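Local coordinates for outer envelope protein 64, mitochondrial (PDB 6HPG) that probably acts as a chaperone receptor in Hsp90-dependent protein targeting to mitochondria, here represented by its TPR domain, at residues A[31-36]-A[41-46]. Residues are numbered along the deposited sequence; the frame is centred on the assembly and turned at random.
Sequences EAIKLN and TYYCNR
Ile-33 sets its CD1 methyl in the corner formed by the phenol ring of Tyr-43 and the guanidinium of Arg-46, touching one face of each. Ile-33 CD1 sits almost squarely over the ring, 3.8 Å from the Tyr-43 centroid and 9° off the normal, a CH-pi contact; over the guanidinium it lies 3.8 Å from Arg-46 CZ. The other branch, CG2, is anti to the backbone N of Ile-33 and reaches the outer end of the same ring, 3.4 Å from Tyr-43 OH, which makes a weak hydrogen bond to Lys-65 NZ. Ile-33 CG1 runs antiparallel alongside the Tyr-42 side chain, 3.5 Å from its CB. The segments run antiparallel at 159°, their axes 9.5 Å apart, and join helix 22-35, which ends TPR 1, to helix 40-52, which opens TPR 2: the junction between successive helical hairpins of the tetratricopeptide solenoid. Tyr-42 points back toward the C-terminal end of helix 22-35. Ala-32 CB packs 3.7 Å from Tyr-42 CD2, while Ala-32 O meets the rim of the ring almost in its plane, 3.4 Å from Tyr-42 CE2. Asn-36 CB lies 3.8 Å from Tyr-42 CE2, the amide plane turned 77° from the ring, and Tyr-42 OH is hydrogen-bonded to Ser-6 of helix 2-18. An alanine at Tyr-43 removes the ring under Ile-33 CD1, which would probably open a gap beside CG2 and leave the methyl freer to turn. No hydrogen bond links the segments; Arg-46 is held instead by a salt bridge from NE to Asp-62 and a hydrogen bond from NH1 to Thr-30.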
ATOM      1  N   GLU A  31       5.386   8.669 -11.951  1.00 17.00           N
ATOM      2  CA  GLU A  31       5.888  10.007 -12.213  1.00 21.33           C
ATOM      3  C   GLU A  31       6.062  10.844 -10.933  1.00 20.00           C
ATOM      4  O   GLU A  31       7.046  11.615 -10.844  1.00 17.75           O
ATOM      5  CB  GLU A  31       4.981  10.722 -13.199  1.00 19.41           C
ATOM      6  CG  GLU A  31       5.415  12.120 -13.591  1.00 21.57           C
ATOM      7  CD  GLU A  31       6.661  12.157 -14.473  1.00 22.65           C
ATOM      8  OE1 GLU A  31       7.067  13.267 -14.899  1.00 29.96           O
ATOM      9  OE2 GLU A  31       7.196  11.097 -14.774  1.00 22.35           O
ATOM     10  N   ALA A  32       5.075  10.743 -10.022  1.00 18.09           N
ATOM     11  CA  ALA A  32       5.137  11.317  -8.695  1.00 16.88           C
ATOM     12  C   ALA A  32       6.427  10.935  -8.027  1.00 18.44           C
ATOM     13  O   ALA A  32       7.154  11.786  -7.502  1.00 18.80           O
ATOM     14  CB  ALA A  32       3.955  10.842  -7.854  1.00 22.17           C
ATOM     15  N   ILE A  33       6.740   9.645  -8.094  1.00 20.18           N
ATOM     16  CA  ILE A  33       7.935   9.071  -7.435  1.00 20.86           C
ATOM     17  C   ILE A  33       9.219   9.478  -8.159  1.00 21.74           C
ATOM     18  O   ILE A  33      10.244   9.733  -7.505  1.00 22.01           O
ATOM     19  CB  ILE A  33       7.796   7.535  -7.343  1.00 22.34           C
ATOM     20  CG1 ILE A  33       6.739   7.182  -6.298  1.00 20.60           C
ATOM     21  CG2 ILE A  33       9.110   6.776  -7.131  1.00 19.03           C
ATOM     22  CD1 ILE A  33       6.351   5.727  -6.422  1.00 19.88           C
ATOM     23  N   LYS A  34       9.171   9.545  -9.495  1.00 20.68           N
ATOM     24  CA  LYS A  34      10.341  10.018 -10.257  1.00 21.81           C
ATOM     25  C   LYS A  34      10.684  11.479  -9.921  1.00 20.32           C
ATOM     26  O   LYS A  34      11.852  11.867  -9.850  1.00 22.48           O
ATOM     27  CB  LYS A  34      10.138   9.797 -11.760  1.00 23.50           C
ATOM     28  CG  LYS A  34      11.310  10.278 -12.607  1.00 27.94           C
ATOM     29  CD  LYS A  34      10.966  10.148 -14.059  1.00 32.49           C
ATOM     30  CE  LYS A  34      12.185  10.130 -14.969  1.00 39.40           C
ATOM     31  NZ  LYS A  34      12.333   8.777 -15.600  1.00 47.89           N
ATOM     32  N   LEU A  35       9.670  12.287  -9.688  1.00 21.41           N
ATOM     33  CA  LEU A  35       9.874  13.674  -9.307  1.00 20.36           C
ATOM     34  C   LEU A  35      10.246  13.851  -7.819  1.00 26.70           C
ATOM     35  O   LEU A  35      11.000  14.768  -7.480  1.00 23.75           O
ATOM     36  CB  LEU A  35       8.617  14.468  -9.626  1.00 23.30           C
ATOM     37  CG  LEU A  35       8.255  14.627 -11.112  1.00 21.99           C
ATOM     38  CD1 LEU A  35       6.813  15.078 -11.209  1.00 24.40           C
ATOM     39  CD2 LEU A  35       9.177  15.626 -11.807  1.00 23.54           C
ATOM     40  N   ASN A  36       9.670  13.024  -6.936  1.00 21.57           N
ATOM     41  CA  ASN A  36       9.983  13.042  -5.498  1.00 25.50           C
ATOM     42  C   ASN A  36       9.989  11.594  -4.982  1.00 26.37           C
ATOM     43  O   ASN A  36       8.930  11.004  -4.772  1.00 22.13           O
ATOM     44  CB  ASN A  36       8.968  13.916  -4.737  1.00 24.27           C
ATOM     45  CG  ASN A  36       9.189  13.936  -3.217  1.00 26.47           C
ATOM     46  OD1 ASN A  36      10.186  13.429  -2.682  1.00 21.63           O
ATOM     47  ND2 ASN A  36       8.222  14.512  -2.510  1.00 27.38           N
ATOM     48  N   THR A  41       4.005   7.777   1.085  1.00 20.12           N
ATOM     49  CA  THR A  41       2.614   7.737   0.581  1.00 18.56           C
ATOM     50  C   THR A  41       2.545   7.512  -0.963  1.00 21.01           C
ATOM     51  O   THR A  41       1.659   6.824  -1.471  1.00 16.69           O
ATOM     52  CB  THR A  41       1.905   9.027   1.040  1.00 20.18           C
ATOM     53  OG1 THR A  41       1.996   9.088   2.453  1.00 23.17           O
ATOM     54  CG2 THR A  41       0.440   9.064   0.648  1.00 20.36           C
ATOM     55  N   TYR A  42       3.526   8.019  -1.712  1.00 19.79           N
ATOM     56  CA  TYR A  42       3.485   7.858  -3.178  1.00 20.46           C
ATOM     57  C   TYR A  42       3.658   6.399  -3.559  1.00 20.24           C
ATOM     58  O   TYR A  42       2.889   5.865  -4.364  1.00 18.43           O
ATOM     59  CB  TYR A  42       4.610   8.648  -3.865  1.00 20.48           C
ATOM     60  CG  TYR A  42       4.568  10.152  -3.821  1.00 17.42           C
ATOM     61  CD1 TYR A  42       3.674  10.842  -3.026  1.00 14.37           C
ATOM     62  CD2 TYR A  42       5.522  10.883  -4.536  1.00 16.50           C
ATOM     63  CE1 TYR A  42       3.688  12.192  -2.994  1.00 16.38           C
ATOM     64  CE2 TYR A  42       5.523  12.251  -4.536  1.00 14.57           C
ATOM     65  CZ  TYR A  42       4.636  12.913  -3.739  1.00 15.69           C
ATOM     66  OH  TYR A  42       4.653  14.286  -3.691  1.00 15.95           O
ATOM     67  N   TYR A  43       4.654   5.760  -2.923  1.00 17.05           N
ATOM     68  CA  TYR A  43       4.862   4.317  -3.005  1.00 16.72           C
ATOM     69  C   TYR A  43       3.673   3.449  -2.471  1.00 15.72           C
ATOM     70  O   TYR A  43       3.292   2.453  -3.089  1.00 13.06           O
ATOM     71  CB  TYR A  43       6.175   3.906  -2.279  1.00 17.96           C
ATOM     72  CG  TYR A  43       7.488   4.180  -3.060  1.00 14.09           C
ATOM     73  CD1 TYR A  43       7.968   3.262  -3.962  1.00 14.25           C
ATOM     74  CD2 TYR A  43       8.236   5.319  -2.830  1.00 17.81           C
ATOM     75  CE1 TYR A  43       9.178   3.469  -4.673  1.00 17.72           C
ATOM     76  CE2 TYR A  43       9.455   5.557  -3.530  1.00 15.77           C
ATOM     77  CZ  TYR A  43       9.905   4.618  -4.450  1.00 15.52           C
ATOM     78  OH  TYR A  43      11.062   4.814  -5.148  1.00 24.84           O
ATOM     79  N   CYS A  44       3.137   3.829  -1.322  1.00 16.56           N
ATOM     80  CA  CYS A  44       2.021   3.092  -0.722  1.00 16.27           C
ATOM     81  C   CYS A  44       0.787   3.138  -1.588  1.00 16.86           C
ATOM     82  O   CYS A  44       0.068   2.144  -1.710  1.00 19.45           O
ATOM     83  CB  CYS A  44       1.663   3.662   0.626  1.00 17.16           C
ATOM     84  SG  CYS A  44       0.993   2.360   1.689  1.00 22.16           S
ATOM     85  N   ASN A  45       0.505   4.322  -2.141  1.00 18.61           N
ATOM     86  CA  ASN A  45      -0.563   4.462  -3.096  1.00 18.17           C
ATOM     87  C   ASN A  45      -0.291   3.594  -4.344  1.00 18.46           C
ATOM     88  O   ASN A  45      -1.188   2.931  -4.853  1.00 19.89           O
ATOM     89  CB  ASN A  45      -0.774   5.931  -3.490  1.00 18.49           C
ATOM     90  CG  ASN A  45      -1.415   6.753  -2.394  1.00 18.01           C
ATOM     91  OD1 ASN A  45      -1.837   6.231  -1.351  1.00 21.03           O
ATOM     92  ND2 ASN A  45      -1.491   8.039  -2.615  1.00 18.15           N
ATOM     93  N   ARG A  46       0.924   3.584  -4.848  1.00 18.01           N
ATOM     94  CA  ARG A  46       1.156   2.786  -6.032  1.00 16.63           C
ATOM     95  C   ARG A  46       0.972   1.308  -5.749  1.00 17.15           C
ATOM     96  O   ARG A  46       0.468   0.578  -6.606  1.00 16.19           O
ATOM     97  CB  ARG A  46       2.531   3.039  -6.636  1.00 15.84           C
ATOM     98  CG  ARG A  46       2.581   2.550  -8.074  1.00 16.54           C
ATOM     99  CD  ARG A  46       3.838   2.960  -8.796  1.00 16.42           C
ATOM    100  NE  ARG A  46       5.035   2.467  -8.122  1.00 18.52           N
ATOM    101  CZ  ARG A  46       6.280   2.654  -8.588  1.00 20.21           C
ATOM    102  NH1 ARG A  46       6.515   3.260  -9.764  1.00 16.17           N
ATOM    103  NH2 ARG A  46       7.294   2.206  -7.889  1.00 19.77           N
TER